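Local atomic coordinates of GDP-L-fucose synthase (Campylobacter jejuni subsp. jejuni serotype O:2, PDB entry 7M13), a protein that binds NADPH and acts as a GDP-D-glycero-L-gluco-heptose synthase in capsular polysaccharide biosynthesis, as a member of the GDP-L-fucose synthase subfamily. Residues V64-V69 with N92-N97; N97-N102 with I156-N161. All coordinates share one frame; numbering follows the deposited sequence. Where two conformers were deposited one is given.

Interaction 1 (V64-V69 with N92-N97); sequences VFLTAV and NNVIHN. With NAP (NADP nicotinamide-adenine-dinucleotide phosphate), chain E.
L66 and V94 reach toward each other tip to tip, and this pair carries most of the packing between the strand end of 64-69 and the helix turn of 92-97. Both methyls of L66 meet V94 CG1, CD2 at 3.9 Å and CD1 at 4.0 Å, and CD1 also lies close to V94 CG2. Because L66 extends with CG anti to the backbone N (chi1 178°), both methyls are carried off the strand toward the helix. V94 answers with CG1 anti to its own N (chi1 170°), and this one methyl serves two neighbours, since V64 CG1 also meets V94 CG1 at 3.9 Å, here with the side chains crossing obliquely. I95 joins only at the margin, where its CG1 comes within 4.4 Å of L66 CD2. The contact is wholly apolar and buried.

Beyond L66 the chain leaves the strand and runs along the dinucleotide. V69 N gives a weak hydrogen bond to the adenosine ribose oxygen O4B of NADP, and A68 CB lies 3.6 Å from that same O4B. The V69 side chain turns to the other ribose, CG2 standing 3.6 Å from O2D. Within the helix, the N97 amide folds back so that ND2 donates to N93 O at 2.9 Å, in the carbonyl plane and on a lone pair; the N97 backbone N uses the same oxygen.

Such packing is the rule in a Rossmann beta-alpha-beta unit, here strand 63-66, helix 80-100 and strand 105-111. The strand is hydrogen-bonded between strands 11-14 and 105-111, parallel to both; helix 80-100 covers it, with helix 49-59 touching N93 and N97 and helix 138-158 touching I95.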
loop_
_atom_site.group_PDB
_atom_site.type_symbol
_atom_site.label_atom_id
_atom_site.label_comp_id
_atom_site.label_asym_id
_atom_site.label_seq_id
_atom_site.Cartn_x
_atom_site.Cartn_y
_atom_site.Cartn_z
ATOM N N VAL B 64 21.348 -4.687 4.817
ATOM C CA VAL B 64 20.285 -5.640 4.461
ATOM C C VAL B 64 20.009 -5.579 2.959
ATOM O O VAL B 64 19.792 -4.464 2.405
ATOM C CB VAL B 64 19.005 -5.319 5.255
ATOM C CG1 VAL B 64 17.866 -6.216 4.814
ATOM C CG2 VAL B 64 19.235 -5.432 6.770
ATOM N N PHE B 65 20.012 -6.731 2.299
ATOM C CA PHE B 65 19.449 -6.922 0.943
ATOM C C PHE B 65 18.167 -7.694 1.071
ATOM O O PHE B 65 18.195 -8.872 1.502
ATOM C CB PHE B 65 20.443 -7.610 0.018
ATOM C CG PHE B 65 21.716 -6.850 -0.232
ATOM C CD1 PHE B 65 21.814 -5.989 -1.314
ATOM C CD2 PHE B 65 22.861 -7.081 0.513
ATOM C CE1 PHE B 65 22.973 -5.283 -1.576
ATOM C CE2 PHE B 65 24.021 -6.382 0.235
ATOM C CZ PHE B 65 24.090 -5.520 -0.834
ATOM N N LEU B 66 17.046 -7.046 0.768
ATOM C CA LEU B 66 15.726 -7.664 0.978
ATOM C C LEU B 66 15.284 -8.297 -0.333
ATOM O O LEU B 66 14.691 -7.563 -1.177
ATOM C CB LEU B 66 14.756 -6.608 1.476
ATOM C CG LEU B 66 13.340 -7.088 1.703
ATOM C CD1 LEU B 66 13.316 -8.420 2.445
ATOM C CD2 LEU B 66 12.556 -5.990 2.395
ATOM N N THR B 67 15.531 -9.581 -0.539
ATOM C CA THR B 67 15.150 -10.241 -1.812
ATOM C C THR B 67 13.951 -11.168 -1.642
ATOM O O THR B 67 13.400 -11.577 -2.662
ATOM C CB THR B 67 16.300 -11.021 -2.478
ATOM O OG1 THR B 67 16.385 -12.350 -1.933
ATOM C CG2 THR B 67 17.621 -10.310 -2.363
ATOM N N ALA B 68 13.542 -11.481 -0.416
ATOM C CA ALA B 68 12.488 -12.468 -0.175
ATOM C C ALA B 68 11.141 -11.962 -0.698
ATOM O O ALA B 68 10.816 -10.786 -0.501
ATOM C CB ALA B 68 12.404 -12.742 1.288
ATOM N N VAL B 69 10.400 -12.833 -1.338
ATOM C CA VAL B 69 9.122 -12.475 -1.994
ATOM C C VAL B 69 8.270 -13.732 -2.150
ATOM O O VAL B 69 8.827 -14.828 -2.265
ATOM C CB VAL B 69 9.372 -11.771 -3.337
ATOM C CG1 VAL B 69 9.859 -12.748 -4.414
ATOM C CG2 VAL B 69 8.140 -11.035 -3.795
ATOM N N ASN B 92 7.275 -5.009 5.664
ATOM C CA ASN B 92 7.077 -4.185 6.870
ATOM C C ASN B 92 7.980 -4.732 7.982
ATOM O O ASN B 92 8.637 -3.957 8.699
ATOM C CB ASN B 92 5.620 -4.203 7.310
ATOM C CG ASN B 92 4.699 -3.445 6.381
ATOM O OD1 ASN B 92 5.150 -2.767 5.475
ATOM N ND2 ASN B 92 3.417 -3.611 6.638
ATOM N N ASN B 93 8.004 -6.044 8.139
ATOM C CA ASN B 93 8.801 -6.638 9.238
ATOM C C ASN B 93 10.290 -6.335 9.032
ATOM O O ASN B 93 10.960 -5.919 9.991
ATOM C CB ASN B 93 8.562 -8.135 9.313
ATOM C CG ASN B 93 7.186 -8.531 9.827
ATOM O OD1 ASN B 93 6.517 -7.738 10.477
ATOM N ND2 ASN B 93 6.807 -9.762 9.518
ATOM N N VAL B 94 10.809 -6.490 7.818
ATOM C CA VAL B 94 12.271 -6.308 7.617
ATOM C C VAL B 94 12.603 -4.817 7.645
ATOM O O VAL B 94 13.560 -4.420 8.304
ATOM C CB VAL B 94 12.708 -6.991 6.314
ATOM C CG1 VAL B 94 14.125 -6.636 5.932
ATOM C CG2 VAL B 94 12.518 -8.495 6.446
ATOM N N ILE B 95 11.797 -3.969 7.014
ATOM C CA ILE B 95 12.138 -2.535 6.933
ATOM C C ILE B 95 12.033 -1.921 8.339
ATOM O O ILE B 95 12.946 -1.214 8.786
ATOM C CB ILE B 95 11.276 -1.802 5.902
ATOM C CG1 ILE B 95 11.601 -2.283 4.493
ATOM C CG2 ILE B 95 11.479 -0.304 6.045
ATOM C CD1 ILE B 95 10.572 -1.876 3.460
ATOM N N HIS B 96 10.934 -2.166 9.056
ATOM C CA HIS B 96 10.756 -1.534 10.376
ATOM C C HIS B 96 11.816 -2.060 11.357
ATOM O O HIS B 96 12.352 -1.242 12.121
ATOM C CB HIS B 96 9.339 -1.755 10.915
ATOM C CG HIS B 96 9.135 -1.081 12.211
ATOM N ND1 HIS B 96 9.039 0.271 12.259
ATOM C CD2 HIS B 96 9.028 -1.541 13.480
ATOM C CE1 HIS B 96 8.868 0.642 13.526
ATOM N NE2 HIS B 96 8.849 -0.443 14.288
ATOM N N ASN B 97 12.058 -3.371 11.383
ATOM C CA ASN B 97 13.042 -3.938 12.343
ATOM C C ASN B 97 14.466 -3.559 11.946
ATOM O O ASN B 97 15.288 -3.384 12.835
ATOM C CB ASN B 97 12.820 -5.421 12.597
ATOM C CG ASN B 97 11.571 -5.582 13.435
ATOM O OD1 ASN B 97 11.599 -5.257 14.635
ATOM N ND2 ASN B 97 10.445 -5.895 12.800
HETATM P PA NAP E . 12.832 -15.864 -5.724
HETATM O O1A NAP E . 11.374 -16.102 -5.984
HETATM O O2A NAP E . 13.818 -16.616 -6.583
HETATM O O5B NAP E . 13.222 -16.184 -4.236
HETATM C C5B NAP E . 12.448 -15.671 -3.152
HETATM C C4B NAP E . 13.043 -16.229 -1.898
HETATM O O4B NAP E . 12.326 -15.637 -0.789
HETATM C C3B NAP E . 12.912 -17.759 -1.748
HETATM O O3B NAP E . 14.194 -18.324 -1.492
HETATM C C2B NAP E . 11.919 -17.922 -0.603
HETATM O O2B NAP E . 12.200 -19.032 0.250
HETATM C C1B NAP E . 12.138 -16.638 0.189
HETATM N N9A NAP E . 10.983 -16.311 0.998
HETATM C C8A NAP E . 9.711 -16.056 0.584
HETATM N N7A NAP E . 8.852 -15.907 1.563
HETATM C C5A NAP E . 9.608 -16.088 2.701
HETATM C C6A NAP E . 9.269 -16.069 4.066
HETATM N N6A NAP E . 8.026 -15.895 4.528
HETATM N N1A NAP E . 10.270 -16.301 4.944
HETATM C C2A NAP E . 11.510 -16.509 4.481
HETATM N N3A NAP E . 11.939 -16.556 3.219
HETATM C C4A NAP E . 10.924 -16.343 2.372
HETATM O O3 NAP E . 13.119 -14.297 -5.851
HETATM P PN NAP E . 13.841 -13.522 -7.028
HETATM O O1N NAP E . 13.239 -13.956 -8.307
HETATM O O2N NAP E . 15.293 -13.667 -6.805
HETATM O O5D NAP E . 13.381 -12.012 -6.706
HETATM C C5D NAP E . 14.176 -11.174 -5.898
HETATM C C4D NAP E . 13.502 -9.834 -5.828
HETATM O O4D NAP E . 13.451 -9.239 -7.154
HETATM C C3D NAP E . 12.057 -9.862 -5.309
HETATM O O3D NAP E . 11.771 -8.687 -4.538
HETATM C C2D NAP E . 11.280 -9.889 -6.596
HETATM O O2D NAP E . 9.924 -9.478 -6.454
HETATM C C1D NAP E . 12.090 -8.946 -7.463
HETATM N N1N NAP E . 11.806 -9.169 -8.898
HETATM C C2N NAP E . 12.075 -10.362 -9.509
HETATM C C3N NAP E . 11.725 -10.571 -10.800
HETATM C C7N NAP E . 11.981 -11.853 -11.510
HETATM O O7N NAP E . 11.789 -11.906 -12.742
HETATM N N7N NAP E . 12.415 -12.885 -10.793
HETATM C C4N NAP E . 11.118 -9.503 -11.569
HETATM C C5N NAP E . 10.902 -8.255 -10.874
HETATM C C6N NAP E . 11.167 -8.154 -9.608
HETATM P P2B NAP E . 11.782 -20.530 -0.194
HETATM O O1X NAP E . 12.818 -20.901 -1.217
HETATM O O2X NAP E . 10.397 -20.532 -0.671
HETATM O O3X NAP E . 11.905 -21.337 1.113
#

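Interaction 2 (N97-N102 with I156-N161); sequences NSFLNN and IQYGTN
This is a largely aromatic surface contact between the C-terminal ends of two neighbouring helices, 80-100 and 138-158, well away from the cofactor. F99 and Y158 supply most of it. Their side chains cross at about a right angle, while the rings lie obliquely, centroids 4.2 Å apart and planes at 34°. The distal rim of the phenylalanine does the touching: CZ stands 3.5 Å above the Y158 ring, over its centre, and F99 CE1 approaches Y158 CG at 3.4 Å. On the opposite face of the tyrosine, CG of the adjacent Q157 sits 3.8 Å above the ring plane, so the ring lies between F99 CZ and the Q157 methylene. With CG roughly anti to the backbone N (chi1 157°), the F99 ring reaches toward the neighbouring helix, and T160 adds its methyl, CG2, at 3.9 Å from F99 CD1.

Both helices finish here. N102, with positive phi, is the C' residue of a Schellman motif that closes helix 80-100, its N bonding to F99 O and V103 N to S98 O. The N101 amide reinforces this end, ND2 donating to N97 O at 2.9 Å in an almost straight bond (168°), and its OD1 is taken by K60. Helix 138-158 gives way to G159, which also has positive phi; beyond it the T160 hydroxyl bonds to OD1 of N155 and leaves the methyl for F99.

The polar end of Y158 is directed elsewhere: OH is hydrogen-bonded to D82 of the second subunit, whose other carboxylate oxygen receives NE2 of Q157.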
loop_
_atom_site.group_PDB
_atom_site.type_symbol
_atom_site.label_atom_id
_atom_site.label_comp_id
_atom_site.label_asym_id
_atom_site.label_seq_id
_atom_site.Cartn_x
_atom_site.Cartn_y
_atom_site.Cartn_z
ATOM N N ASN B 97 12.058 -3.371 11.383
ATOM C CA ASN B 97 13.042 -3.938 12.343
ATOM C C ASN B 97 14.466 -3.559 11.946
ATOM O O ASN B 97 15.288 -3.384 12.835
ATOM C CB ASN B 97 12.820 -5.421 12.597
ATOM C CG ASN B 97 11.571 -5.582 13.435
ATOM O OD1 ASN B 97 11.599 -5.257 14.635
ATOM N ND2 ASN B 97 10.445 -5.895 12.800
ATOM N N SER B 98 14.720 -3.210 10.687
ATOM C CA SER B 98 16.028 -2.647 10.269
ATOM C C SER B 98 16.176 -1.268 10.906
ATOM O O SER B 98 17.208 -0.989 11.497
ATOM C CB SER B 98 16.144 -2.564 8.768
ATOM O OG SER B 98 16.239 -3.836 8.177
ATOM N N PHE B 99 15.158 -0.428 10.794
ATOM C CA PHE B 99 15.142 0.905 11.424
ATOM C C PHE B 99 15.339 0.744 12.940
ATOM O O PHE B 99 16.159 1.513 13.522
ATOM C CB PHE B 99 13.839 1.646 11.086
ATOM C CG PHE B 99 13.497 2.726 12.073
ATOM C CD1 PHE B 99 14.213 3.905 12.119
ATOM C CD2 PHE B 99 12.476 2.506 12.984
ATOM C CE1 PHE B 99 13.908 4.882 13.051
ATOM C CE2 PHE B 99 12.148 3.492 13.895
ATOM C CZ PHE B 99 12.866 4.661 13.930
ATOM N N LEU B 100 14.602 -0.166 13.586
ATOM C CA LEU B 100 14.621 -0.228 15.065
ATOM C C LEU B 100 16.017 -0.632 15.543
ATOM O O LEU B 100 16.375 -0.296 16.708
ATOM C CB LEU B 100 13.585 -1.229 15.577
ATOM C CG LEU B 100 12.136 -0.774 15.610
ATOM C CD1 LEU B 100 11.256 -1.895 16.150
ATOM C CD2 LEU B 100 11.987 0.496 16.456
ATOM N N ASN B 101 16.760 -1.365 14.729
ATOM C CA ASN B 101 18.060 -1.977 15.119
ATOM C C ASN B 101 19.217 -1.298 14.387
ATOM O O ASN B 101 20.325 -1.853 14.375
ATOM C CB ASN B 101 18.013 -3.484 14.930
ATOM C CG ASN B 101 17.088 -4.144 15.931
ATOM O OD1 ASN B 101 17.445 -4.395 17.100
ATOM N ND2 ASN B 101 15.843 -4.326 15.536
ATOM N N ASN B 102 19.010 -0.091 13.867
ATOM C CA ASN B 102 20.086 0.827 13.428
ATOM C C ASN B 102 20.876 0.225 12.273
ATOM O O ASN B 102 22.097 0.388 12.168
ATOM C CB ASN B 102 20.960 1.220 14.628
ATOM C CG ASN B 102 20.101 1.889 15.678
ATOM O OD1 ASN B 102 19.565 2.966 15.426
ATOM N ND2 ASN B 102 19.876 1.218 16.795
ATOM N N ILE B 156 12.664 9.849 4.868
ATOM C CA ILE B 156 12.247 11.244 5.115
ATOM C C ILE B 156 12.036 11.461 6.613
ATOM O O ILE B 156 12.527 12.472 7.160
ATOM C CB ILE B 156 10.995 11.581 4.301
ATOM C CG1 ILE B 156 11.303 11.578 2.804
ATOM C CG2 ILE B 156 10.404 12.915 4.749
ATOM C CD1 ILE B 156 10.094 11.657 1.921
ATOM N N GLN B 157 11.259 10.614 7.270
ATOM C CA GLN B 157 10.893 10.884 8.680
ATOM C C GLN B 157 12.098 10.633 9.586
ATOM O O GLN B 157 12.298 11.427 10.544
ATOM C CB GLN B 157 9.710 10.032 9.139
ATOM C CG GLN B 157 9.439 10.213 10.623
ATOM C CD GLN B 157 8.200 9.518 11.141
ATOM O OE1 GLN B 157 7.468 8.855 10.391
ATOM N NE2 GLN B 157 7.975 9.611 12.448
ATOM N N TYR B 158 12.839 9.556 9.376
ATOM C CA TYR B 158 13.828 9.046 10.350
ATOM C C TYR B 158 15.264 9.202 9.829
ATOM O O TYR B 158 16.180 8.811 10.596
ATOM C CB TYR B 158 13.481 7.609 10.688
ATOM C CG TYR B 158 12.236 7.454 11.506
ATOM C CD1 TYR B 158 12.194 7.945 12.801
ATOM C CD2 TYR B 158 11.132 6.738 11.040
ATOM C CE1 TYR B 158 11.067 7.786 13.586
ATOM C CE2 TYR B 158 10.023 6.528 11.842
ATOM C CZ TYR B 158 9.978 7.067 13.114
ATOM O OH TYR B 158 8.887 6.891 13.931
ATOM N N GLY B 159 15.496 9.671 8.612
ATOM C CA GLY B 159 16.874 9.827 8.111
ATOM C C GLY B 159 17.542 8.515 7.833
ATOM O O GLY B 159 18.791 8.459 7.853
ATOM N N THR B 160 16.779 7.446 7.564
ATOM C CA THR B 160 17.337 6.153 7.144
ATOM C C THR B 160 17.880 6.250 5.717
ATOM O O THR B 160 17.701 7.296 5.025
ATOM C CB THR B 160 16.293 5.036 7.283
ATOM O OG1 THR B 160 15.135 5.417 6.534
ATOM C CG2 THR B 160 15.872 4.810 8.717
ATOM N N ASN B 161 18.453 5.141 5.271
ATOM C CA ASN B 161 19.017 5.062 3.896
ATOM C C ASN B 161 18.609 3.723 3.283
ATOM O O ASN B 161 19.408 2.820 3.186
ATOM C CB ASN B 161 20.528 5.322 3.830
ATOM C CG ASN B 161 20.848 6.799 3.824
ATOM O OD1 ASN B 161 20.587 7.495 2.839
ATOM N ND2 ASN B 161 21.394 7.288 4.923
#

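How the interactions relate
Helix 80-100 ties the two contacts together: interaction 1 uses its turn at 92-97, interaction 2 its closing residues 97-102, with N97 common to both. The centres are 12 Å apart, and the contacts touch through V64 CG2 and S98 OG, 3.7 Å apart. Along the chain they come in series. The first presses the helix onto strand 63-66 of the Rossmann sheet, next to the NADP-binding turn; the second joins its end to helix 138-158 nearer the surface. Each also has residues meeting the second subunit, H96 stacking on its Y85, consistent with the helix-pair dimer interface of extended short-chain dehydrogenases. One helix thus borders both cofactor-binding core and dimer contact.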